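Local coordinates for sugar ABC transporter, periplasmic sugar-binding protein (Caulobacter crescentus, PDB 4IRX) that binds myo-inositol in the periplasm and probably delivers it to an ABC transporter for uptake, at residues I147-G152 and L199-D204. Residues are numbered along the deposited sequence; the frame is centred on the assembly and turned at random.
Sequences IERVKG and LCLNDD. With INS (1,2,3,4,5,6-hexahydroxy-cyclohexane), chain C.
Arg149, Leu201 and Asn202 belong to the myo-inositol pocket of this periplasmic binding protein, and Arg149 and Leu201 touch directly. Arg149 lies on helix 144-160. Leu201 and Asn202 form the turn between strand 197-200 and helix 203-215, at the C-terminal end of strand 197-200 in the parallel four-stranded sheet, a common place for ligand sites in alpha/beta folds. The Arg149 and Leu201 side chains lie alongside each other, pointing opposite ways. Leu201 CD2 packs against Arg149 CB at 3.6 Å. The Val150 side chain crosses that of Leu201 at about a right angle, with Val150 CG2 3.7 Å from Leu201 CD2. Val150 brings that methyl in with CG2 anti to its carbonyl carbon. Beyond this apolar patch the arginine chain bends at chi3 (-132°), and its guanidinium reaches the cyclitol. Arg149 NH2 donates to INS O1 at 2.8 Å, and this oxygen lies at the guanidinium edge, in its plane. Arg149 NH1 gives a fairly straight bond to INS O2 (2.9 Å, 158°). Arg149 NH1 also makes a weak, bent bond to the backbone O of Leu201 (2.8 Å, 126°). NE bonds to Asn113, and Phe228 makes a cation-pi contact with the group. Asn202 ND2 is shared between INS O3 at 3.1 Å and INS O4 at 3.0 Å. Its OD1 caps the N of Met205, a bond that would keep ND2 turned to the ligand. A leucine in place of Arg149 would probably leave O1 and O2 without these donors and the Leu201 carbonyl without its charged neighbour. N-H donors from both segments thus meet O1 to O4, while carboxylates of Asp96, Asp140 and Asp229 also bond the ligand. This is consistent with selection by the number and placing of hydroxyls.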
ATOM      1  N   ILE A 147       6.022   6.555  -3.453  1.00 11.68           N
ATOM      2  CA  ILE A 147       6.385   7.645  -4.346  1.00 13.18           C
ATOM      3  C   ILE A 147       5.162   8.388  -4.872  1.00 10.48           C
ATOM      4  O   ILE A 147       5.118   9.623  -4.848  1.00 11.29           O
ATOM      5  CB  ILE A 147       7.250   7.104  -5.503  1.00 13.41           C
ATOM      6  CG1 ILE A 147       8.549   6.527  -4.934  1.00 18.67           C
ATOM      7  CG2 ILE A 147       7.493   8.185  -6.534  1.00 15.27           C
ATOM      8  CD1 ILE A 147       9.330   5.674  -5.912  1.00 23.78           C
ATOM      9  N   GLU A 148       4.150   7.644  -5.294  1.00 10.62           N
ATOM     10  CA  GLU A 148       2.949   8.263  -5.853  1.00  9.30           C
ATOM     11  C   GLU A 148       2.033   8.897  -4.798  1.00 10.06           C
ATOM     12  O   GLU A 148       1.460   9.971  -5.018  1.00 10.75           O
ATOM     13  CB  GLU A 148       2.176   7.233  -6.675  1.00 10.49           C
ATOM     14  CG  GLU A 148       2.905   6.855  -7.951  1.00 13.16           C
ATOM     15  CD  GLU A 148       2.289   5.659  -8.629  1.00 22.84           C
ATOM     16  OE1 GLU A 148       1.245   5.183  -8.143  1.00 21.06           O
ATOM     17  OE2 GLU A 148       2.863   5.190  -9.632  1.00 38.25           O
ATOM     18  N   ARG A 149       1.893   8.252  -3.646  1.00  9.24           N
ATOM     19  CA  ARG A 149       1.129   8.852  -2.555  1.00  8.72           C
ATOM     20  C   ARG A 149       1.731  10.163  -2.121  1.00 11.03           C
ATOM     21  O   ARG A 149       1.002  11.131  -1.905  1.00  9.94           O
ATOM     22  CB  ARG A 149       1.052   7.940  -1.327  1.00 14.24           C
ATOM     23  CG  ARG A 149      -0.209   7.155  -1.259  1.00 15.03           C
ATOM     24  CD  ARG A 149      -0.169   6.075  -0.185  1.00 13.50           C
ATOM     25  NE  ARG A 149      -0.652   4.854  -0.806  1.00 10.59           N
ATOM     26  CZ  ARG A 149      -0.593   3.646  -0.266  1.00 10.47           C
ATOM     27  NH1 ARG A 149      -0.075   3.499   0.952  1.00  9.49           N
ATOM     28  NH2 ARG A 149      -1.020   2.597  -0.952  1.00 12.57           N
ATOM     29  N   VAL A 150       3.048  10.188  -1.953  1.00 10.39           N
ATOM     30  CA  VAL A 150       3.768  11.385  -1.579  0.74 10.58           C
ATOM     31  C   VAL A 150       3.540  12.485  -2.627  1.00 10.79           C
ATOM     32  O   VAL A 150       3.304  13.635  -2.300  1.00 10.17           O
ATOM     33  CB  VAL A 150       5.275  11.055  -1.419  0.74 14.99           C
ATOM     34  CG1 VAL A 150       6.094  12.267  -1.534  0.74 17.36           C
ATOM     35  CG2 VAL A 150       5.515  10.389  -0.080  0.74 16.09           C
ATOM     36  N   LYS A 151       3.616  12.095  -3.911  1.00  9.56           N
ATOM     37  CA  LYS A 151       3.420  13.090  -4.991  1.00  8.29           C
ATOM     38  C   LYS A 151       2.026  13.722  -4.895  1.00  8.65           C
ATOM     39  O   LYS A 151       1.873  14.917  -5.022  1.00 11.08           O
ATOM     40  CB  LYS A 151       3.653  12.503  -6.398  1.00 10.56           C
ATOM     41  CG  LYS A 151       3.145  13.454  -7.485  1.00 20.74           C
ATOM     42  CD  LYS A 151       3.542  13.116  -8.888  1.00 34.51           C
ATOM     43  CE  LYS A 151       3.225  14.314  -9.780  1.00 38.00           C
ATOM     44  NZ  LYS A 151       1.755  14.541  -9.942  1.00 34.21           N
ATOM     45  N   GLY A 152       0.998  12.913  -4.639  1.00 10.29           N
ATOM     46  CA  GLY A 152      -0.362  13.419  -4.536  1.00  9.36           C
ATOM     47  C   GLY A 152      -0.526  14.375  -3.348  1.00  8.51           C
ATOM     48  O   GLY A 152      -1.190  15.413  -3.444  1.00  8.53           O
ATOM     49  N   LEU A 199      -0.151  13.233   8.418  1.00  9.63           N
ATOM     50  CA  LEU A 199      -0.597  12.389   7.313  1.00 10.05           C
ATOM     51  C   LEU A 199       0.287  11.157   7.253  1.00  8.48           C
ATOM     52  O   LEU A 199       1.493  11.258   6.996  1.00 10.57           O
ATOM     53  CB  LEU A 199      -0.502  13.150   5.977  1.00 11.89           C
ATOM     54  CG  LEU A 199      -1.389  14.372   5.736  1.00 15.00           C
ATOM     55  CD1 LEU A 199      -1.237  14.898   4.318  1.00 12.52           C
ATOM     56  CD2 LEU A 199      -2.860  14.032   5.989  1.00 15.57           C
ATOM     57  N   CYS A 200      -0.303   9.997   7.528  1.00  9.12           N
ATOM     58  CA  CYS A 200       0.440   8.747   7.561  1.00 12.09           C
ATOM     59  C   CYS A 200       0.021   7.902   6.381  1.00 10.94           C
ATOM     60  O   CYS A 200      -1.174   7.691   6.152  1.00 12.93           O
ATOM     61  CB  CYS A 200       0.136   7.994   8.848  1.00  9.96           C
ATOM     62  SG  CYS A 200       0.632   8.880  10.315  1.00 13.18           S
ATOM     63  N   LEU A 201       1.009   7.405   5.642  1.00  8.06           N
ATOM     64  CA  LEU A 201       0.715   6.755   4.376  1.00  8.35           C
ATOM     65  C   LEU A 201       0.379   5.258   4.497  1.00 10.88           C
ATOM     66  O   LEU A 201       0.257   4.545   3.495  1.00 11.35           O
ATOM     67  CB  LEU A 201       1.815   7.048   3.348  1.00 10.23           C
ATOM     68  CG  LEU A 201       1.669   8.393   2.614  1.00 11.74           C
ATOM     69  CD1 LEU A 201       1.434   9.605   3.495  1.00 18.46           C
ATOM     70  CD2 LEU A 201       2.886   8.608   1.752  1.00 12.26           C
ATOM     71  N   ASN A 202       0.202   4.774   5.728  1.00  8.26           N
ATOM     72  CA  ASN A 202      -0.599   3.577   5.956  1.00 10.68           C
ATOM     73  C   ASN A 202      -1.196   3.597   7.355  1.00 11.20           C
ATOM     74  O   ASN A 202      -0.782   4.388   8.205  1.00 11.52           O
ATOM     75  CB  ASN A 202       0.118   2.242   5.598  1.00  9.40           C
ATOM     76  CG  ASN A 202       1.055   1.734   6.671  1.00  9.27           C
ATOM     77  OD1 ASN A 202       1.228   2.348   7.718  1.00 13.21           O
ATOM     78  ND2 ASN A 202       1.667   0.593   6.419  1.00 10.83           N
ATOM     79  N   ASP A 203      -2.180   2.742   7.578  1.00 10.02           N
ATOM     80  CA  ASP A 203      -2.920   2.746   8.846  1.00 10.97           C
ATOM     81  C   ASP A 203      -2.107   2.152   9.985  1.00 11.80           C
ATOM     82  O   ASP A 203      -2.242   2.583  11.111  1.00 11.54           O
ATOM     83  CB  ASP A 203      -4.224   1.952   8.736  1.00 11.90           C
ATOM     84  CG  ASP A 203      -5.324   2.712   8.016  1.00 11.96           C
ATOM     85  OD1 ASP A 203      -5.275   3.974   7.948  1.00 12.53           O
ATOM     86  OD2 ASP A 203      -6.247   2.014   7.545  1.00 13.40           O
ATOM     87  N   ASP A 204      -1.257   1.179   9.682  1.00  9.25           N
ATOM     88  CA  ASP A 204      -0.375   0.571  10.693  1.00 10.68           C
ATOM     89  C   ASP A 204       0.510   1.648  11.333  1.00 13.97           C
ATOM     90  O   ASP A 204       0.627   1.737  12.560  1.00 13.57           O
ATOM     91  CB  ASP A 204       0.463  -0.538  10.016  1.00 14.36           C
ATOM     92  CG  ASP A 204       1.036  -1.574  10.995  1.00 12.91           C
ATOM     93  OD1 ASP A 204       0.489  -1.774  12.104  1.00 13.01           O
ATOM     94  OD2 ASP A 204       2.053  -2.213  10.627  1.00 16.39           O
TER
HETATM   95  C1  INS C 401       0.139  -0.668   0.555  1.00  8.24           C
HETATM   96  C2  INS C 401      -0.431  -0.444   1.916  1.00  8.99           C
HETATM   97  C3  INS C 401       0.538  -0.978   2.939  1.00  8.66           C
HETATM   98  C4  INS C 401       1.845  -0.258   2.839  1.00 10.19           C
HETATM   99  C5  INS C 401       2.460  -0.498   1.512  1.00  8.58           C
HETATM  100  C6  INS C 401       1.526  -0.074   0.403  1.00 10.68           C
HETATM  101  O1  INS C 401      -0.726  -0.152  -0.425  1.00  8.29           O
HETATM  102  O2  INS C 401      -0.676   0.917   2.104  1.00 10.06           O
HETATM  103  O3  INS C 401       0.004  -0.870   4.236  1.00  9.33           O
HETATM  104  O4  INS C 401       2.705  -0.648   3.862  1.00 11.40           O
HETATM  105  O5  INS C 401       3.675   0.177   1.440  1.00 10.97           O
HETATM  106  O6  INS C 401       2.102  -0.266  -0.863  1.00  8.84           O